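Lipoprotein (Mycoplasma mycoides subsp. capri, PDB 7ADK) is probably a surface-attached peptidase of the trypsin-like PA clan, in a mycoplasma family thought to cleave host immunoglobulins. Local coordinates at residues M429-E434 with K836-Q841; A502-F507 with I542-F547; D809-G814 with K822-V827. One frame throughout, in Å; residues are numbered along the deposited sequence.

Contact 1 of 3, residues M429-E434 with K836-Q841; sequences MDYLDE and KSALFQ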
loop_
_atom_site.group_PDB
_atom_site.type_symbol
_atom_site.label_atom_id
_atom_site.label_comp_id
_atom_site.label_asym_id
_atom_site.label_seq_id
_atom_site.Cartn_x
_atom_site.Cartn_y
_atom_site.Cartn_z
ATOM N N MET B 429 -19.526 22.396 -3.122
ATOM C CA MET B 429 -19.369 23.821 -3.393
ATOM C C MET B 429 -20.514 24.666 -2.850
ATOM O O MET B 429 -20.274 25.762 -2.363
ATOM C CB MET B 429 -19.084 24.068 -4.873
ATOM C CG MET B 429 -20.276 23.962 -5.823
ATOM S SD MET B 429 -20.051 24.864 -7.373
ATOM C CE MET B 429 -18.910 23.756 -8.187
ATOM N N ASP B 430 -21.750 24.176 -2.869
ATOM C CA ASP B 430 -22.923 24.996 -2.580
ATOM C C ASP B 430 -24.099 24.166 -2.039
ATOM O O ASP B 430 -24.126 22.941 -2.157
ATOM C CB ASP B 430 -23.283 25.775 -3.857
ATOM C CG ASP B 430 -24.256 26.927 -3.664
ATOM O OD1 ASP B 430 -24.402 27.408 -2.534
ATOM O OD2 ASP B 430 -24.883 27.362 -4.654
ATOM N N TYR B 431 -25.088 24.841 -1.460
ATOM C CA TYR B 431 -26.403 24.287 -1.153
ATOM C C TYR B 431 -27.513 25.327 -1.335
ATOM O O TYR B 431 -27.344 26.498 -1.018
ATOM C CB TYR B 431 -26.437 23.659 0.243
ATOM C CG TYR B 431 -26.054 24.532 1.421
ATOM C CD1 TYR B 431 -26.972 25.435 1.985
ATOM C CD2 TYR B 431 -24.786 24.375 2.003
ATOM C CE1 TYR B 431 -26.630 26.156 3.139
ATOM C CE2 TYR B 431 -24.432 25.099 3.147
ATOM C CZ TYR B 431 -25.359 25.984 3.722
ATOM O OH TYR B 431 -25.002 26.692 4.816
ATOM N N LEU B 432 -28.669 24.877 -1.810
ATOM C CA LEU B 432 -29.865 25.700 -1.945
ATOM C C LEU B 432 -30.383 26.030 -0.546
ATOM O O LEU B 432 -30.458 25.143 0.297
ATOM C CB LEU B 432 -30.876 24.920 -2.794
ATOM C CG LEU B 432 -32.219 25.600 -3.048
ATOM C CD1 LEU B 432 -32.097 26.849 -3.902
ATOM C CD2 LEU B 432 -33.130 24.631 -3.775
ATOM N N ASP B 433 -30.700 27.288 -0.265
ATOM C CA ASP B 433 -30.989 27.751 1.092
ATOM C C ASP B 433 -32.454 28.193 1.254
ATOM O O ASP B 433 -32.805 29.343 0.991
ATOM C CB ASP B 433 -29.949 28.813 1.476
ATOM C CG ASP B 433 -29.998 29.188 2.957
ATOM O OD1 ASP B 433 -30.919 28.749 3.663
ATOM O OD2 ASP B 433 -29.080 29.887 3.432
ATOM N N GLU B 434 -33.329 27.270 1.665
ATOM C CA GLU B 434 -34.763 27.536 1.878
ATOM C C GLU B 434 -35.070 28.058 3.298
ATOM O O GLU B 434 -36.017 28.805 3.497
ATOM C CB GLU B 434 -35.574 26.240 1.697
ATOM C CG GLU B 434 -35.345 25.480 0.381
ATOM C CD GLU B 434 -34.357 24.315 0.543
ATOM O OE1 GLU B 434 -33.509 24.340 1.461
ATOM O OE2 GLU B 434 -34.458 23.339 -0.228
ATOM N N LYS B 836 -32.361 31.797 -2.357
ATOM C CA LYS B 836 -30.977 32.008 -1.884
ATOM C C LYS B 836 -30.120 30.733 -1.983
ATOM O O LYS B 836 -30.644 29.633 -2.136
ATOM C CB LYS B 836 -30.999 32.540 -0.442
ATOM C CG LYS B 836 -31.653 33.924 -0.319
ATOM C CD LYS B 836 -31.709 34.404 1.138
ATOM C CE LYS B 836 -32.270 35.825 1.300
ATOM N NZ LYS B 836 -33.708 35.904 0.998
ATOM N N SER B 837 -28.800 30.865 -1.874
ATOM C CA SER B 837 -27.820 29.767 -1.922
ATOM C C SER B 837 -26.643 30.055 -0.992
ATOM O O SER B 837 -26.409 31.219 -0.681
ATOM C CB SER B 837 -27.287 29.606 -3.344
ATOM O OG SER B 837 -27.262 28.263 -3.726
ATOM N N ALA B 838 -25.845 29.074 -0.580
ATOM C CA ALA B 838 -24.678 29.326 0.266
ATOM C C ALA B 838 -23.594 30.204 -0.409
ATOM O O ALA B 838 -22.988 31.039 0.260
ATOM C CB ALA B 838 -24.115 27.991 0.740
ATOM N N LEU B 839 -23.369 30.069 -1.721
ATOM C CA LEU B 839 -22.546 30.994 -2.518
ATOM C C LEU B 839 -23.254 32.306 -2.903
ATOM O O LEU B 839 -22.593 33.299 -3.182
ATOM C CB LEU B 839 -22.077 30.302 -3.810
ATOM C CG LEU B 839 -21.006 29.224 -3.645
ATOM C CD1 LEU B 839 -20.690 28.624 -5.002
ATOM C CD2 LEU B 839 -19.712 29.771 -3.081
ATOM N N PHE B 840 -24.581 32.318 -2.937
ATOM C CA PHE B 840 -25.414 33.378 -3.502
ATOM C C PHE B 840 -26.465 33.829 -2.481
ATOM O O PHE B 840 -27.665 33.656 -2.668
ATOM C CB PHE B 840 -25.989 32.919 -4.854
ATOM C CG PHE B 840 -24.935 32.606 -5.904
ATOM C CD1 PHE B 840 -24.305 33.656 -6.589
ATOM C CD2 PHE B 840 -24.548 31.283 -6.180
ATOM C CE1 PHE B 840 -23.285 33.388 -7.514
ATOM C CE2 PHE B 840 -23.532 31.021 -7.111
ATOM C CZ PHE B 840 -22.894 32.070 -7.775
ATOM N N GLN B 841 -26.022 34.348 -1.339
ATOM C CA GLN B 841 -26.889 34.616 -0.178
ATOM C C GLN B 841 -27.838 35.809 -0.366
ATOM O O GLN B 841 -28.839 35.920 0.331
ATOM C CB GLN B 841 -26.042 34.786 1.084
ATOM C CG GLN B 841 -25.295 33.507 1.449
ATOM C CD GLN B 841 -24.296 33.702 2.571
ATOM O OE1 GLN B 841 -24.538 34.371 3.565
ATOM N NE2 GLN B 841 -23.133 33.119 2.469
#

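Contact 2 of 3, residues A502-F507 with I542-F547; sequences AVTAIF and IVEVDF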
loop_
_atom_site.group_PDB
_atom_site.type_symbol
_atom_site.label_atom_id
_atom_site.label_comp_id
_atom_site.label_asym_id
_atom_site.label_seq_id
_atom_site.Cartn_x
_atom_site.Cartn_y
_atom_site.Cartn_z
ATOM N N ALA B 502 -33.080 11.893 -8.288
ATOM C CA ALA B 502 -32.484 12.431 -7.065
ATOM C C ALA B 502 -31.049 12.984 -7.238
ATOM O O ALA B 502 -30.612 13.814 -6.442
ATOM C CB ALA B 502 -32.541 11.319 -6.025
ATOM N N VAL B 503 -30.303 12.509 -8.244
ATOM C CA VAL B 503 -28.942 12.957 -8.595
ATOM C C VAL B 503 -28.886 13.437 -10.046
ATOM O O VAL B 503 -29.177 12.668 -10.956
ATOM C CB VAL B 503 -27.911 11.841 -8.358
ATOM C CG1 VAL B 503 -26.504 12.250 -8.760
ATOM C CG2 VAL B 503 -27.862 11.449 -6.896
ATOM N N THR B 504 -28.468 14.680 -10.295
ATOM C CA THR B 504 -28.584 15.335 -11.615
ATOM C C THR B 504 -27.325 16.120 -11.966
ATOM O O THR B 504 -26.876 16.926 -11.165
ATOM C CB THR B 504 -29.805 16.280 -11.622
ATOM O OG1 THR B 504 -31.004 15.613 -11.308
ATOM C CG2 THR B 504 -30.034 16.981 -12.953
ATOM N N ALA B 505 -26.782 15.990 -13.178
ATOM C CA ALA B 505 -25.785 16.936 -13.694
ATOM C C ALA B 505 -26.472 18.239 -14.150
ATOM O O ALA B 505 -27.266 18.224 -15.090
ATOM C CB ALA B 505 -25.001 16.273 -14.824
ATOM N N ILE B 506 -26.212 19.365 -13.487
ATOM C CA ILE B 506 -26.924 20.641 -13.706
ATOM C C ILE B 506 -26.214 21.619 -14.642
ATOM O O ILE B 506 -26.878 22.314 -15.403
ATOM C CB ILE B 506 -27.274 21.253 -12.334
ATOM C CG1 ILE B 506 -28.665 20.738 -12.001
ATOM C CG2 ILE B 506 -27.187 22.758 -12.252
ATOM C CD1 ILE B 506 -29.280 21.320 -10.761
ATOM N N PHE B 507 -24.886 21.671 -14.630
ATOM C CA PHE B 507 -24.082 22.509 -15.514
ATOM C C PHE B 507 -22.952 21.678 -16.117
ATOM O O PHE B 507 -22.381 20.860 -15.413
ATOM C CB PHE B 507 -23.589 23.730 -14.723
ATOM C CG PHE B 507 -22.725 24.723 -15.476
ATOM C CD1 PHE B 507 -23.160 25.264 -16.696
ATOM C CD2 PHE B 507 -21.466 25.099 -14.977
ATOM C CE1 PHE B 507 -22.339 26.142 -17.421
ATOM C CE2 PHE B 507 -20.655 25.992 -15.693
ATOM C CZ PHE B 507 -21.078 26.499 -16.926
ATOM N N ILE B 542 -21.173 20.507 -12.740
ATOM C CA ILE B 542 -21.723 20.680 -11.390
ATOM C C ILE B 542 -22.933 19.775 -11.187
ATOM O O ILE B 542 -23.928 19.896 -11.895
ATOM C CB ILE B 542 -22.055 22.150 -11.090
ATOM C CG1 ILE B 542 -20.866 23.070 -11.409
ATOM C CG2 ILE B 542 -22.499 22.303 -9.627
ATOM C CD1 ILE B 542 -21.174 24.548 -11.272
ATOM N N VAL B 543 -22.850 18.858 -10.232
ATOM C CA VAL B 543 -23.849 17.833 -9.933
ATOM C C VAL B 543 -24.658 18.200 -8.695
ATOM O O VAL B 543 -24.114 18.511 -7.644
ATOM C CB VAL B 543 -23.173 16.461 -9.733
ATOM C CG1 VAL B 543 -24.154 15.392 -9.229
ATOM C CG2 VAL B 543 -22.541 15.999 -11.046
ATOM N N GLU B 544 -25.970 18.129 -8.802
ATOM C CA GLU B 544 -26.918 18.268 -7.700
ATOM C C GLU B 544 -27.221 16.903 -7.074
ATOM O O GLU B 544 -27.461 15.925 -7.780
ATOM C CB GLU B 544 -28.174 18.946 -8.244
ATOM C CG GLU B 544 -29.290 19.151 -7.218
ATOM C CD GLU B 544 -30.560 19.728 -7.862
ATOM O OE1 GLU B 544 -31.366 18.933 -8.390
ATOM O OE2 GLU B 544 -30.782 20.958 -7.790
ATOM N N VAL B 545 -27.239 16.850 -5.747
ATOM C CA VAL B 545 -27.712 15.711 -4.968
ATOM C C VAL B 545 -28.767 16.178 -3.967
ATOM O O VAL B 545 -28.499 17.027 -3.117
ATOM C CB VAL B 545 -26.544 14.988 -4.285
ATOM C CG1 VAL B 545 -27.039 13.751 -3.567
ATOM C CG2 VAL B 545 -25.460 14.544 -5.258
ATOM N N ASP B 546 -29.976 15.623 -4.047
ATOM C CA ASP B 546 -31.098 15.966 -3.165
ATOM C C ASP B 546 -31.317 14.872 -2.114
ATOM O O ASP B 546 -32.029 13.894 -2.338
ATOM C CB ASP B 546 -32.338 16.263 -4.021
ATOM C CG ASP B 546 -33.528 16.852 -3.247
ATOM O OD1 ASP B 546 -33.555 16.811 -2.005
ATOM O OD2 ASP B 546 -34.418 17.418 -3.918
ATOM N N PHE B 547 -30.647 15.003 -0.956
ATOM C CA PHE B 547 -30.680 13.962 0.073
ATOM C C PHE B 547 -32.063 13.780 0.717
ATOM O O PHE B 547 -32.373 12.685 1.183
ATOM C CB PHE B 547 -29.637 14.254 1.149
ATOM C CG PHE B 547 -28.206 14.171 0.668
ATOM C CD1 PHE B 547 -27.673 12.913 0.315
ATOM C CD2 PHE B 547 -27.419 15.326 0.573
ATOM C CE1 PHE B 547 -26.346 12.822 -0.138
ATOM C CE2 PHE B 547 -26.085 15.233 0.131
ATOM C CZ PHE B 547 -25.561 13.979 -0.227
#

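Contact 3 of 3, residues D809-G814 with K822-V827; sequences DLIYGG and KSYREV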
loop_
_atom_site.group_PDB
_atom_site.type_symbol
_atom_site.label_atom_id
_atom_site.label_comp_id
_atom_site.label_asym_id
_atom_site.label_seq_id
_atom_site.Cartn_x
_atom_site.Cartn_y
_atom_site.Cartn_z
ATOM N N ASP B 809 -16.070 33.885 -16.760
ATOM C CA ASP B 809 -16.188 33.233 -15.464
ATOM C C ASP B 809 -17.349 32.242 -15.531
ATOM O O ASP B 809 -18.485 32.638 -15.784
ATOM C CB ASP B 809 -16.346 34.304 -14.386
ATOM C CG ASP B 809 -16.329 33.757 -12.960
ATOM O OD1 ASP B 809 -16.812 32.626 -12.740
ATOM O OD2 ASP B 809 -15.845 34.492 -12.074
ATOM N N LEU B 810 -17.073 30.951 -15.375
ATOM C CA LEU B 810 -18.081 29.894 -15.495
ATOM C C LEU B 810 -18.766 29.515 -14.169
ATOM O O LEU B 810 -19.640 28.657 -14.159
ATOM C CB LEU B 810 -17.611 28.743 -16.413
ATOM C CG LEU B 810 -16.218 28.146 -16.224
ATOM C CD1 LEU B 810 -16.135 27.435 -14.894
ATOM C CD2 LEU B 810 -15.898 27.183 -17.347
ATOM N N ILE B 811 -18.491 30.248 -13.086
ATOM C CA ILE B 811 -19.249 30.221 -11.827
ATOM C C ILE B 811 -20.167 31.454 -11.718
ATOM O O ILE B 811 -21.347 31.310 -11.418
ATOM C CB ILE B 811 -18.287 30.093 -10.626
ATOM C CG1 ILE B 811 -17.395 28.840 -10.710
ATOM C CG2 ILE B 811 -19.014 30.147 -9.282
ATOM C CD1 ILE B 811 -18.091 27.507 -10.543
ATOM N N TYR B 812 -19.661 32.662 -12.001
ATOM C CA TYR B 812 -20.427 33.913 -11.850
ATOM C C TYR B 812 -21.006 34.491 -13.151
ATOM O O TYR B 812 -21.980 35.241 -13.078
ATOM C CB TYR B 812 -19.584 34.963 -11.118
ATOM C CG TYR B 812 -19.334 34.675 -9.654
ATOM C CD1 TYR B 812 -20.232 35.145 -8.686
ATOM C CD2 TYR B 812 -18.214 33.926 -9.265
ATOM C CE1 TYR B 812 -20.003 34.879 -7.326
ATOM C CE2 TYR B 812 -17.975 33.665 -7.908
ATOM C CZ TYR B 812 -18.863 34.155 -6.932
ATOM O OH TYR B 812 -18.629 33.949 -5.617
ATOM N N GLY B 813 -20.469 34.139 -14.319
ATOM C CA GLY B 813 -20.870 34.694 -15.609
ATOM C C GLY B 813 -20.388 36.129 -15.842
ATOM O O GLY B 813 -19.592 36.676 -15.083
ATOM N N GLY B 814 -20.891 36.756 -16.901
ATOM C CA GLY B 814 -20.738 38.196 -17.139
ATOM C C GLY B 814 -19.358 38.650 -17.615
ATOM O O GLY B 814 -19.034 39.830 -17.505
ATOM N N LYS B 822 -24.501 30.516 -19.467
ATOM C CA LYS B 822 -23.531 29.410 -19.462
ATOM C C LYS B 822 -22.529 29.558 -18.299
ATOM O O LYS B 822 -21.315 29.568 -18.493
ATOM C CB LYS B 822 -22.840 29.328 -20.837
ATOM C CG LYS B 822 -23.659 28.710 -21.982
ATOM C CD LYS B 822 -23.789 27.189 -21.894
ATOM C CE LYS B 822 -24.381 26.596 -23.161
ATOM N NZ LYS B 822 -24.290 25.127 -23.226
ATOM N N SER B 823 -23.045 29.719 -17.086
ATOM C CA SER B 823 -22.287 29.711 -15.836
ATOM C C SER B 823 -23.185 29.229 -14.703
ATOM O O SER B 823 -24.403 29.274 -14.829
ATOM C CB SER B 823 -21.709 31.086 -15.526
ATOM O OG SER B 823 -22.718 32.048 -15.374
ATOM N N TYR B 824 -22.604 28.767 -13.596
ATOM C CA TYR B 824 -23.346 28.175 -12.485
ATOM C C TYR B 824 -24.493 29.058 -11.967
ATOM O O TYR B 824 -25.621 28.593 -11.817
ATOM C CB TYR B 824 -22.357 27.855 -11.360
ATOM C CG TYR B 824 -22.987 27.255 -10.123
ATOM C CD1 TYR B 824 -23.887 26.178 -10.229
ATOM C CD2 TYR B 824 -22.722 27.809 -8.861
ATOM C CE1 TYR B 824 -24.545 25.686 -9.099
ATOM C CE2 TYR B 824 -23.391 27.323 -7.731
ATOM C CZ TYR B 824 -24.314 26.277 -7.852
ATOM O OH TYR B 824 -25.016 25.854 -6.781
ATOM N N ARG B 825 -24.233 30.351 -11.742
ATOM C CA ARG B 825 -25.218 31.314 -11.252
ATOM C C ARG B 825 -26.420 31.441 -12.172
ATOM O O ARG B 825 -27.555 31.353 -11.728
ATOM C CB ARG B 825 -24.519 32.664 -11.082
ATOM C CG ARG B 825 -25.452 33.702 -10.442
ATOM C CD ARG B 825 -24.838 35.100 -10.355
ATOM N NE ARG B 825 -24.425 35.585 -11.678
ATOM C CZ ARG B 825 -25.194 36.014 -12.653
ATOM N NH1 ARG B 825 -26.463 36.195 -12.527
ATOM N NH2 ARG B 825 -24.680 36.259 -13.810
ATOM N N GLU B 826 -26.192 31.670 -13.454
ATOM C CA GLU B 826 -27.285 31.962 -14.388
ATOM C C GLU B 826 -28.041 30.703 -14.855
ATOM O O GLU B 826 -29.197 30.794 -15.254
ATOM C CB GLU B 826 -26.786 32.876 -15.512
ATOM C CG GLU B 826 -25.816 32.228 -16.486
ATOM C CD GLU B 826 -24.891 33.219 -17.212
ATOM O OE1 GLU B 826 -25.176 34.437 -17.260
ATOM O OE2 GLU B 826 -23.858 32.748 -17.745
ATOM N N VAL B 827 -27.429 29.523 -14.729
ATOM C CA VAL B 827 -28.124 28.229 -14.755
ATOM C C VAL B 827 -29.003 28.058 -13.519
ATOM O O VAL B 827 -30.177 27.708 -13.621
ATOM C CB VAL B 827 -27.111 27.088 -14.880
ATOM C CG1 VAL B 827 -27.706 25.730 -14.611
ATOM C CG2 VAL B 827 -26.504 27.066 -16.269
#

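Contact 1 of 3, residues M429-E434 with K836-Q841
Asp430 reaches from the edge of strand 421-433 into the turn at Ser837 to Leu839. Its CB lies against CD1 of Leu839, at 4.0 Å. CG anti to the backbone N (chi1 -166°) sends the carboxylate across to the turn. OD1 takes the backbone N of Leu839 at 3.0 Å; this donor comes in from above the carboxylate plane, 52° out of it. OD2 receives the hydroxyl OG of Ser837 at 2.7 Å, from the syn side but tilted out of the carboxylate plane, and has a second partner in the OH of Tyr824. The buried carboxylate thus joins strand, turn and helix. Backbone bonds extend the seam: Ala838 N donates to Tyr431 O at 3.0 Å and Asp433 N to Lys836 O at 3.0 Å, on either side of the antiparallel non-hydrogen-bonded pair Leu432 and Ser837. The CB of Ala838 sits over the middle of the Tyr431 ring in a CH-pi contact, 3.6 Å from its centroid. Opposite Tyr444 of strand 442-447, Met429 and Asp430 together make a classic beta bulge. Tyr431 and Asp433 turn their backbone bonds to segment 836-841, Asp430 and Leu432 theirs to strand 442-447, so the two lie along opposite edges of strand 421-433, while Met828 of helix 824-831 touches Asp430, Leu432 and Ser837.

Contact 2 of 3, residues A502-F507 with I542-F547
Ile542 O is gripped by two consecutive amides: Ile506 N at 2.8 Å, close to straight on the carbonyl, and Phe507 N more weakly at 3.4 Å. Two residues on one strand opposite a single Ile542 make a classic beta bulge, which shifts the register by one. The return bond runs from Ile542 N to Phe507 O at 3.0 Å. Beyond the bulge Thr504 and Glu544 form a regular hydrogen-bonded pair, with Glu544 N 2.8 Å from Thr504 O. Strand 541-546 is an interior strand of the large antiparallel sheet, between 503-507 and 442-447, in keeping with the beta-barrel architecture of PA-clan peptidases. Its two faces differ. On one, Val503 touches two valines of the partner strand: CG1 meets CG1 of Val543 obliquely at 4.0 Å, and CG2 lies alongside CG1 of Val545, both side chains pointing the same way. On the other, Ile542 CD1 comes to the edge of the Phe507 ring, 3.8 Å from CD2. There Ile506 lays its CD1 across the extended Glu544 chain, 3.6 Å from CB; the buried carboxylate beyond is held at OE2 by the hydroxyls of Tyr832 and Tyr444, and Val827 of helix 824-831 packs on Ile506 and Phe507.

Contact 3 of 3, residues D809-G814 with K822-V827
This is a loop-to-helix-end contact: the loop leaving strand 807-809 offers successive carbonyls to the first turn of helix 824-831, where backbone N-H groups have no acceptor from within the helix. Tyr824 N donates to Leu810 O at 3.0 Å and Arg825 N to Ile811 O at 3.1 Å. The next carbonyl, Tyr812 O, is held by a side chain instead: NE of Arg825 at 2.8 Å and NH2 at 3.0 Å converge side-on upon this one oxygen, which lies 6° from the guanidinium plane. A bend at chi3 (57°) turns the guanidinium back to the loop, while NH1 is paired with Asp846. The loop itself is shaped by Asp809, whose OD1 accepts from Ile811 N and Tyr812 N in an Asx turn and a wider Asx motif; OD2 forms a salt bridge with Arg790. Ser823 occupies the N-cap position, yet its OG gives no capping bond. It donates to Glu826 OE2 at 2.7 Å, and Lys822 N reaches the same oxygen from the opposite face of the carboxylate. Gly813, which has no side chain, lies against Ser823 OG. With two loop carbonyls on the helix's first N-H groups and Glu826 in its first turn, the positive end of the helix dipole is probably partly offset, and the two N-H groups of Arg825 on Tyr812 O tie the loop to the helix by side chain as well as backbone.

The three contacts form one connected region, with centres about 14 Å apart for contacts 1 and 2 and for contacts 1 and 3, and about 17 Å for contacts 2 and 3. Contacts 1 and 2 belong to the same antiparallel sheet and touch where Met429 CE lies 3.8 Å from Ile542 CG1. Helix 824-831, which begins in contact 3, is followed in the chain by strand 836-837 of contact 1, and Phe840 packs back on it, with CE1 3.7 Å from Arg825 CG. Contact 2 joins contact 3 through Phe507, whose CZ is 3.6 Å from Ser823 CA. The late helix and strand thus pack on the antiparallel sheet, which probably belongs to the peptidase fold.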